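Local coordinates for phosphogluconate dehydrogenase NAD-binding putative C-terminal domain-containing protein (Sinorhizobium meliloti, PDB 4EZB) that is of unknown function but is probably an oxidoreductase with a Rossmann-like domain that may bind a nucleotide cofactor, at residues A[108-120]-A[134-147]. Sequence-based numbering, arbitrary orientation.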
ATOM      1  N   ALA A 108      -6.826  29.663 -28.390  1.00 41.62           N
ATOM      2  CA  ALA A 108      -8.257  29.463 -28.654  1.00 42.70           C
ATOM      3  C   ALA A 108      -8.792  30.244 -29.867  1.00 45.26           C
ATOM      4  O   ALA A 108      -9.447  29.651 -30.735  1.00 48.24           O
ATOM      5  CB  ALA A 108      -9.094  29.721 -27.394  1.00 40.62           C
ATOM      6  N   PRO A 109      -8.492  31.560 -29.963  1.00 45.37           N
ATOM      7  CA  PRO A 109      -9.064  32.295 -31.105  1.00 45.51           C
ATOM      8  C   PRO A 109      -8.473  31.892 -32.436  1.00 45.40           C
ATOM      9  O   PRO A 109      -9.081  32.162 -33.460  1.00 49.63           O
ATOM     10  CB  PRO A 109      -8.696  33.761 -30.819  1.00 44.87           C
ATOM     11  CG  PRO A 109      -8.228  33.790 -29.390  1.00 44.03           C
ATOM     12  CD  PRO A 109      -7.623  32.439 -29.157  1.00 42.94           C
ATOM     13  N   HIS A 110      -7.325  31.231 -32.443  1.00 44.51           N
ATOM     14  CA  HIS A 110      -6.621  31.014 -33.707  1.00 48.41           C
ATOM     15  C   HIS A 110      -6.840  29.664 -34.344  1.00 51.03           C
ATOM     16  O   HIS A 110      -6.519  29.466 -35.514  1.00 51.48           O
ATOM     17  CB  HIS A 110      -5.130  31.311 -33.559  1.00 49.80           C
ATOM     18  CG  HIS A 110      -4.867  32.701 -33.100  1.00 54.36           C
ATOM     19  ND1 HIS A 110      -4.315  32.986 -31.871  1.00 56.43           N
ATOM     20  CD2 HIS A 110      -5.155  33.891 -33.673  1.00 53.63           C
ATOM     21  CE1 HIS A 110      -4.233  34.295 -31.724  1.00 57.87           C
ATOM     22  NE2 HIS A 110      -4.737  34.865 -32.803  1.00 59.19           N
ATOM     23  N   LEU A 111      -7.393  28.742 -33.573  1.00 53.03           N
ATOM     24  CA  LEU A 111      -7.674  27.414 -34.078  1.00 52.21           C
ATOM     25  C   LEU A 111      -8.801  27.466 -35.084  1.00 52.85           C
ATOM     26  O   LEU A 111      -9.788  28.174 -34.885  1.00 54.68           O
ATOM     27  CB  LEU A 111      -8.038  26.468 -32.917  1.00 52.39           C
ATOM     28  CG  LEU A 111      -6.924  25.750 -32.138  1.00 50.66           C
ATOM     29  CD1 LEU A 111      -5.878  26.724 -31.670  1.00 55.48           C
ATOM     30  CD2 LEU A 111      -7.500  25.063 -30.917  1.00 51.95           C
ATOM     31  N   SER A 112      -8.640  26.719 -36.169  1.00 55.05           N
ATOM     32  CA  SER A 112      -9.734  26.434 -37.083  1.00 62.63           C
ATOM     33  C   SER A 112     -10.735  25.507 -36.416  1.00 65.42           C
ATOM     34  O   SER A 112     -10.391  24.795 -35.466  1.00 64.48           O
ATOM     35  CB  SER A 112      -9.201  25.746 -38.330  1.00 69.38           C
ATOM     36  OG  SER A 112     -10.148  24.794 -38.788  1.00 77.72           O
ATOM     37  N   ASP A 113     -11.960  25.473 -36.931  1.00 68.14           N
ATOM     38  CA  ASP A 113     -12.986  24.622 -36.326  1.00 74.06           C
ATOM     39  C   ASP A 113     -12.827  23.114 -36.580  1.00 71.05           C
ATOM     40  O   ASP A 113     -13.544  22.310 -35.988  1.00 73.77           O
ATOM     41  CB  ASP A 113     -14.409  25.105 -36.655  1.00 82.67           C
ATOM     42  CG  ASP A 113     -14.719  25.071 -38.136  1.00 91.97           C
ATOM     43  OD1 ASP A 113     -13.905  25.587 -38.937  1.00 95.89           O
ATOM     44  OD2 ASP A 113     -15.796  24.546 -38.495  1.00 96.28           O
ATOM     45  N   GLU A 114     -11.894  22.722 -37.437  1.00 65.18           N
ATOM     46  CA  GLU A 114     -11.582  21.300 -37.553  1.00 64.60           C
ATOM     47  C   GLU A 114     -10.409  20.891 -36.646  1.00 56.53           C
ATOM     48  O   GLU A 114     -10.226  19.706 -36.345  1.00 54.71           O
ATOM     49  CB  GLU A 114     -11.341  20.907 -39.017  1.00 74.57           C
ATOM     50  CG  GLU A 114     -12.614  20.455 -39.727  1.00 90.30           C
ATOM     51  CD  GLU A 114     -12.657  20.786 -41.216  1.00102.12           C
ATOM     52  OE1 GLU A 114     -12.010  21.769 -41.647  1.00105.10           O
ATOM     53  OE2 GLU A 114     -13.364  20.066 -41.958  1.00107.15           O
ATOM     54  N   ALA A 115      -9.645  21.878 -36.186  1.00 53.26           N
ATOM     55  CA  ALA A 115      -8.387  21.606 -35.494  1.00 51.21           C
ATOM     56  C   ALA A 115      -8.586  21.000 -34.101  1.00 47.61           C
ATOM     57  O   ALA A 115      -9.568  21.283 -33.427  1.00 48.28           O
ATOM     58  CB  ALA A 115      -7.561  22.871 -35.398  1.00 50.71           C
ATOM     59  N   VAL A 116      -7.634  20.169 -33.690  1.00 43.00           N
ATOM     60  CA  VAL A 116      -7.622  19.598 -32.349  1.00 41.45           C
ATOM     61  C   VAL A 116      -6.408  20.136 -31.562  1.00 38.43           C
ATOM     62  O   VAL A 116      -5.284  20.056 -32.035  1.00 39.63           O
ATOM     63  CB  VAL A 116      -7.607  18.051 -32.403  1.00 41.63           C
ATOM     64  CG1 VAL A 116      -7.657  17.472 -30.999  1.00 40.91           C
ATOM     65  CG2 VAL A 116      -8.778  17.518 -33.226  1.00 39.57           C
ATOM     66  N   PHE A 117      -6.664  20.737 -30.404  1.00 35.38           N
ATOM     67  CA  PHE A 117      -5.639  21.153 -29.445  1.00 32.76           C
ATOM     68  C   PHE A 117      -5.484  19.994 -28.467  1.00 30.82           C
ATOM     69  O   PHE A 117      -6.471  19.611 -27.805  1.00 31.66           O
ATOM     70  CB  PHE A 117      -6.170  22.380 -28.711  1.00 34.42           C
ATOM     71  CG  PHE A 117      -5.175  23.049 -27.791  1.00 32.53           C
ATOM     72  CD1 PHE A 117      -4.330  24.052 -28.270  1.00 31.34           C
ATOM     73  CD2 PHE A 117      -5.130  22.717 -26.439  1.00 31.18           C
ATOM     74  CE1 PHE A 117      -3.435  24.706 -27.415  1.00 31.40           C
ATOM     75  CE2 PHE A 117      -4.252  23.356 -25.576  1.00 29.99           C
ATOM     76  CZ  PHE A 117      -3.397  24.358 -26.069  1.00 30.41           C
ATOM     77  N   ILE A 118      -4.292  19.394 -28.408  1.00 28.93           N
ATOM     78  CA  ILE A 118      -4.034  18.333 -27.457  1.00 28.10           C
ATOM     79  C   ILE A 118      -3.143  18.882 -26.357  1.00 28.89           C
ATOM     80  O   ILE A 118      -2.024  19.349 -26.598  1.00 30.90           O
ATOM     81  CB  ILE A 118      -3.357  17.081 -28.090  1.00 30.16           C
ATOM     82  CG1 ILE A 118      -4.091  16.597 -29.339  1.00 30.22           C
ATOM     83  CG2 ILE A 118      -3.277  15.946 -27.074  1.00 31.40           C
ATOM     84  CD1 ILE A 118      -3.424  15.390 -29.984  1.00 31.70           C
ATOM     85  N   ASP A 119      -3.642  18.856 -25.137  1.00 29.94           N
ATOM     86  CA  ASP A 119      -2.888  19.421 -24.041  1.00 31.54           C
ATOM     87  C   ASP A 119      -2.048  18.319 -23.454  1.00 31.61           C
ATOM     88  O   ASP A 119      -2.591  17.389 -22.889  1.00 33.37           O
ATOM     89  CB  ASP A 119      -3.824  19.984 -22.982  1.00 34.87           C
ATOM     90  CG  ASP A 119      -3.075  20.752 -21.913  1.00 39.29           C
ATOM     91  OD1 ASP A 119      -3.197  22.012 -21.912  1.00 40.96           O
ATOM     92  OD2 ASP A 119      -2.350  20.101 -21.098  1.00 37.02           O
ATOM     93  N   LEU A 120      -0.732  18.412 -23.576  1.00 33.59           N
ATOM     94  CA  LEU A 120       0.121  17.346 -23.038  1.00 36.77           C
ATOM     95  C   LEU A 120       0.864  17.709 -21.760  1.00 37.93           C
ATOM     96  O   LEU A 120       1.816  17.009 -21.377  1.00 38.40           O
ATOM     97  CB  LEU A 120       1.145  16.889 -24.088  1.00 38.03           C
ATOM     98  CG  LEU A 120       0.549  16.468 -25.410  1.00 37.14           C
ATOM     99  CD1 LEU A 120       1.662  16.376 -26.453  1.00 36.55           C
ATOM    100  CD2 LEU A 120      -0.202  15.154 -25.233  1.00 36.39           C
ATOM    101  N   ALA A 134     -11.038  27.245 -21.990  1.00 40.68           N
ATOM    102  CA  ALA A 134     -10.446  28.293 -22.835  1.00 41.37           C
ATOM    103  C   ALA A 134     -10.601  27.968 -24.345  1.00 41.91           C
ATOM    104  O   ALA A 134     -11.158  28.768 -25.110  1.00 43.13           O
ATOM    105  CB  ALA A 134      -8.981  28.495 -22.477  1.00 38.34           C
ATOM    106  N   ILE A 135     -10.132  26.782 -24.749  1.00 38.55           N
ATOM    107  CA  ILE A 135     -10.280  26.275 -26.121  1.00 37.95           C
ATOM    108  C   ILE A 135     -11.727  26.378 -26.607  1.00 41.21           C
ATOM    109  O   ILE A 135     -11.965  26.686 -27.779  1.00 43.94           O
ATOM    110  CB  ILE A 135      -9.756  24.801 -26.250  1.00 36.45           C
ATOM    111  CG1 ILE A 135      -8.240  24.699 -25.944  1.00 34.96           C
ATOM    112  CG2 ILE A 135     -10.078  24.175 -27.618  1.00 34.39           C
ATOM    113  CD1 ILE A 135      -7.360  25.523 -26.888  1.00 34.62           C
ATOM    114  N   ALA A 136     -12.683  26.116 -25.712  1.00 41.92           N
ATOM    115  CA  ALA A 136     -14.101  26.122 -26.073  1.00 43.79           C
ATOM    116  C   ALA A 136     -14.623  27.524 -26.392  1.00 48.39           C
ATOM    117  O   ALA A 136     -15.647  27.655 -27.040  1.00 47.77           O
ATOM    118  CB  ALA A 136     -14.950  25.488 -24.980  1.00 43.41           C
ATOM    119  N   THR A 137     -13.920  28.562 -25.936  1.00 48.32           N
ATOM    120  CA  THR A 137     -14.305  29.936 -26.256  1.00 47.79           C
ATOM    121  C   THR A 137     -13.959  30.300 -27.706  1.00 49.97           C
ATOM    122  O   THR A 137     -14.233  31.412 -28.151  1.00 53.67           O
ATOM    123  CB  THR A 137     -13.685  30.955 -25.285  1.00 45.70           C
ATOM    124  OG1 THR A 137     -12.290  31.130 -25.583  1.00 46.09           O
ATOM    125  CG2 THR A 137     -13.829  30.493 -23.858  1.00 42.41           C
ATOM    126  N   GLY A 138     -13.376  29.360 -28.440  1.00 47.79           N
ATOM    127  CA  GLY A 138     -13.067  29.543 -29.852  1.00 46.04           C
ATOM    128  C   GLY A 138     -13.729  28.432 -30.633  1.00 46.88           C
ATOM    129  O   GLY A 138     -14.703  27.851 -30.164  1.00 46.94           O
ATOM    130  N   LYS A 139     -13.175  28.095 -31.795  1.00 48.14           N
ATOM    131  CA  LYS A 139     -13.801  27.134 -32.714  1.00 51.29           C
ATOM    132  C   LYS A 139     -13.200  25.722 -32.687  1.00 50.00           C
ATOM    133  O   LYS A 139     -13.798  24.764 -33.183  1.00 53.64           O
ATOM    134  CB  LYS A 139     -13.712  27.669 -34.146  1.00 57.85           C
ATOM    135  CG  LYS A 139     -14.133  29.123 -34.311  1.00 66.94           C
ATOM    136  CD  LYS A 139     -13.802  29.660 -35.700  1.00 71.43           C
ATOM    137  CE  LYS A 139     -14.634  28.962 -36.770  1.00 75.19           C
ATOM    138  NZ  LYS A 139     -16.072  28.857 -36.379  1.00 77.34           N
ATOM    139  N   GLY A 140     -12.009  25.592 -32.131  1.00 49.70           N
ATOM    140  CA  GLY A 140     -11.312  24.310 -32.138  1.00 47.02           C
ATOM    141  C   GLY A 140     -11.808  23.310 -31.119  1.00 43.80           C
ATOM    142  O   GLY A 140     -12.541  23.656 -30.196  1.00 41.46           O
ATOM    143  N   SER A 141     -11.390  22.059 -31.308  1.00 43.66           N
ATOM    144  CA  SER A 141     -11.666  20.960 -30.388  1.00 43.84           C
ATOM    145  C   SER A 141     -10.502  20.785 -29.409  1.00 41.14           C
ATOM    146  O   SER A 141      -9.375  21.146 -29.722  1.00 43.35           O
ATOM    147  CB  SER A 141     -11.837  19.649 -31.178  1.00 44.47           C
ATOM    148  OG  SER A 141     -12.927  19.709 -32.083  1.00 45.75           O
ATOM    149  N   PHE A 142     -10.783  20.201 -28.250  1.00 36.43           N
ATOM    150  CA  PHE A 142      -9.789  19.966 -27.219  1.00 35.15           C
ATOM    151  C   PHE A 142      -9.676  18.462 -26.960  1.00 35.05           C
ATOM    152  O   PHE A 142     -10.684  17.795 -26.864  1.00 35.48           O
ATOM    153  CB  PHE A 142     -10.194  20.687 -25.923  1.00 36.03           C
ATOM    154  CG  PHE A 142      -9.244  20.438 -24.757  1.00 34.28           C
ATOM    155  CD1 PHE A 142      -8.119  21.221 -24.587  1.00 33.52           C
ATOM    156  CD2 PHE A 142      -9.494  19.415 -23.842  1.00 35.31           C
ATOM    157  CE1 PHE A 142      -7.257  21.006 -23.501  1.00 35.28           C
ATOM    158  CE2 PHE A 142      -8.633  19.174 -22.765  1.00 36.85           C
ATOM    159  CZ  PHE A 142      -7.510  19.970 -22.597  1.00 35.30           C
ATOM    160  N   VAL A 143      -8.459  17.917 -26.895  1.00 33.79           N
ATOM    161  CA  VAL A 143      -8.291  16.534 -26.455  1.00 32.62           C
ATOM    162  C   VAL A 143      -7.313  16.599 -25.290  1.00 32.02           C
ATOM    163  O   VAL A 143      -6.308  17.281 -25.351  1.00 31.34           O
ATOM    164  CB  VAL A 143      -7.772  15.582 -27.566  1.00 33.44           C
ATOM    165  CG1 VAL A 143      -7.295  14.264 -26.982  1.00 31.03           C
ATOM    166  CG2 VAL A 143      -8.863  15.301 -28.611  1.00 35.70           C
ATOM    167  N   GLU A 144      -7.595  15.890 -24.221  1.00 31.58           N
ATOM    168  CA  GLU A 144      -6.656  15.935 -23.114  1.00 33.06           C
ATOM    169  C   GLU A 144      -5.651  14.795 -23.211  1.00 36.20           C
ATOM    170  O   GLU A 144      -6.048  13.645 -23.323  1.00 39.13           O
ATOM    171  CB  GLU A 144      -7.435  15.843 -21.806  1.00 36.26           C
ATOM    172  CG  GLU A 144      -6.497  15.660 -20.624  1.00 41.30           C
ATOM    173  CD  GLU A 144      -6.891  14.520 -19.731  1.00 39.53           C
ATOM    174  OE1 GLU A 144      -6.318  14.436 -18.637  1.00 44.62           O
ATOM    175  OE2 GLU A 144      -7.768  13.725 -20.103  1.00 37.05           O
ATOM    176  N   GLY A 145      -4.356  15.098 -23.163  1.00 35.19           N
ATOM    177  CA  GLY A 145      -3.350  14.034 -23.148  1.00 32.76           C
ATOM    178  C   GLY A 145      -2.530  13.974 -21.873  1.00 34.91           C
ATOM    179  O   GLY A 145      -2.443  14.955 -21.100  1.00 32.97           O
ATOM    180  N   ALA A 146      -1.906  12.824 -21.650  1.00 36.53           N
ATOM    181  CA  ALA A 146      -1.013  12.655 -20.520  1.00 34.00           C
ATOM    182  C   ALA A 146       0.148  11.774 -20.937  1.00 35.53           C
ATOM    183  O   ALA A 146      -0.038  10.649 -21.415  1.00 38.42           O
ATOM    184  CB  ALA A 146      -1.754  12.074 -19.329  1.00 30.70           C
ATOM    185  N   VAL A 147       1.346  12.307 -20.773  1.00 35.96           N
ATOM    186  CA  VAL A 147       2.560  11.653 -21.236  1.00 39.13           C
ATOM    187  C   VAL A 147       2.988  10.694 -20.145  1.00 40.90           C
ATOM    188  O   VAL A 147       3.056  11.085 -18.987  1.00 38.30           O
ATOM    189  CB  VAL A 147       3.632  12.681 -21.552  1.00 39.57           C
ATOM    190  CG1 VAL A 147       4.870  12.008 -22.151  1.00 37.78           C
ATOM    191  CG2 VAL A 147       3.047  13.737 -22.496  1.00 38.86           C
TER
HETATM  192  O   HOH W   1     -10.587  27.138 -30.219  1.00 45.87           O
HETATM  193  O   HOH W   2     -10.985  29.310 -33.050  1.00 45.96           O
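Val116 to Asp119 pair in parallel with Ser141 to Glu144, the two strands of a beta-alpha-beta unit whose connecting helix is 125-136; the strand axes lie 4.5 Å apart at closest approach. Five backbone bonds alternate between the strands, Ser141 N to Ala115 O, Phe117 N to Ser141 O, Val143 N to Phe117 O, Asp119 N to Val143 O and Gly145 N to Asp119 O. The Phe117 N-H points almost straight at Ser141 O (2.8 Å, 177°). Strand 90-93 flanks 116-119 and the antiparallel strand 159-163 flanks 141-147, so both strands are internal to the sheet, consistent with a Rossmann-like fold.

On the face toward the connecting helix, Ile135 sets its CD1 over one face of the Phe117 ring, 3.6 Å from the ring centroid and 18° off its normal, a CH-pi contact. The Phe117 side chain, its CG swung opposite the backbone N (chi1 -173°), presents that ring face to Ile135 CD1 and also touches Val103 and Ala107 of helix 100-107. Replacing Phe117 by an alanine would probably leave Ile135 CD1 without its aromatic partner and open a gap between sheet and helices. Phe142 CE1 approaches Asp119 CB at 3.6 Å, while the Asp119 carboxylate is engaged by Lys128 in a salt bridge. On the opposite face, Val116 CG1 presses against Val143 CG2 at 3.4 Å, tighter than usual for two carbons, and both valines touch Val170 of helix 167-175.

Two waters bridge residues 108-111 to residues 135-140. One donates to Ala108 O and Ile135 O and accepts from Gly140 N; the second donates to Ala108 O and accepts from Lys139 N at 2.8 Å.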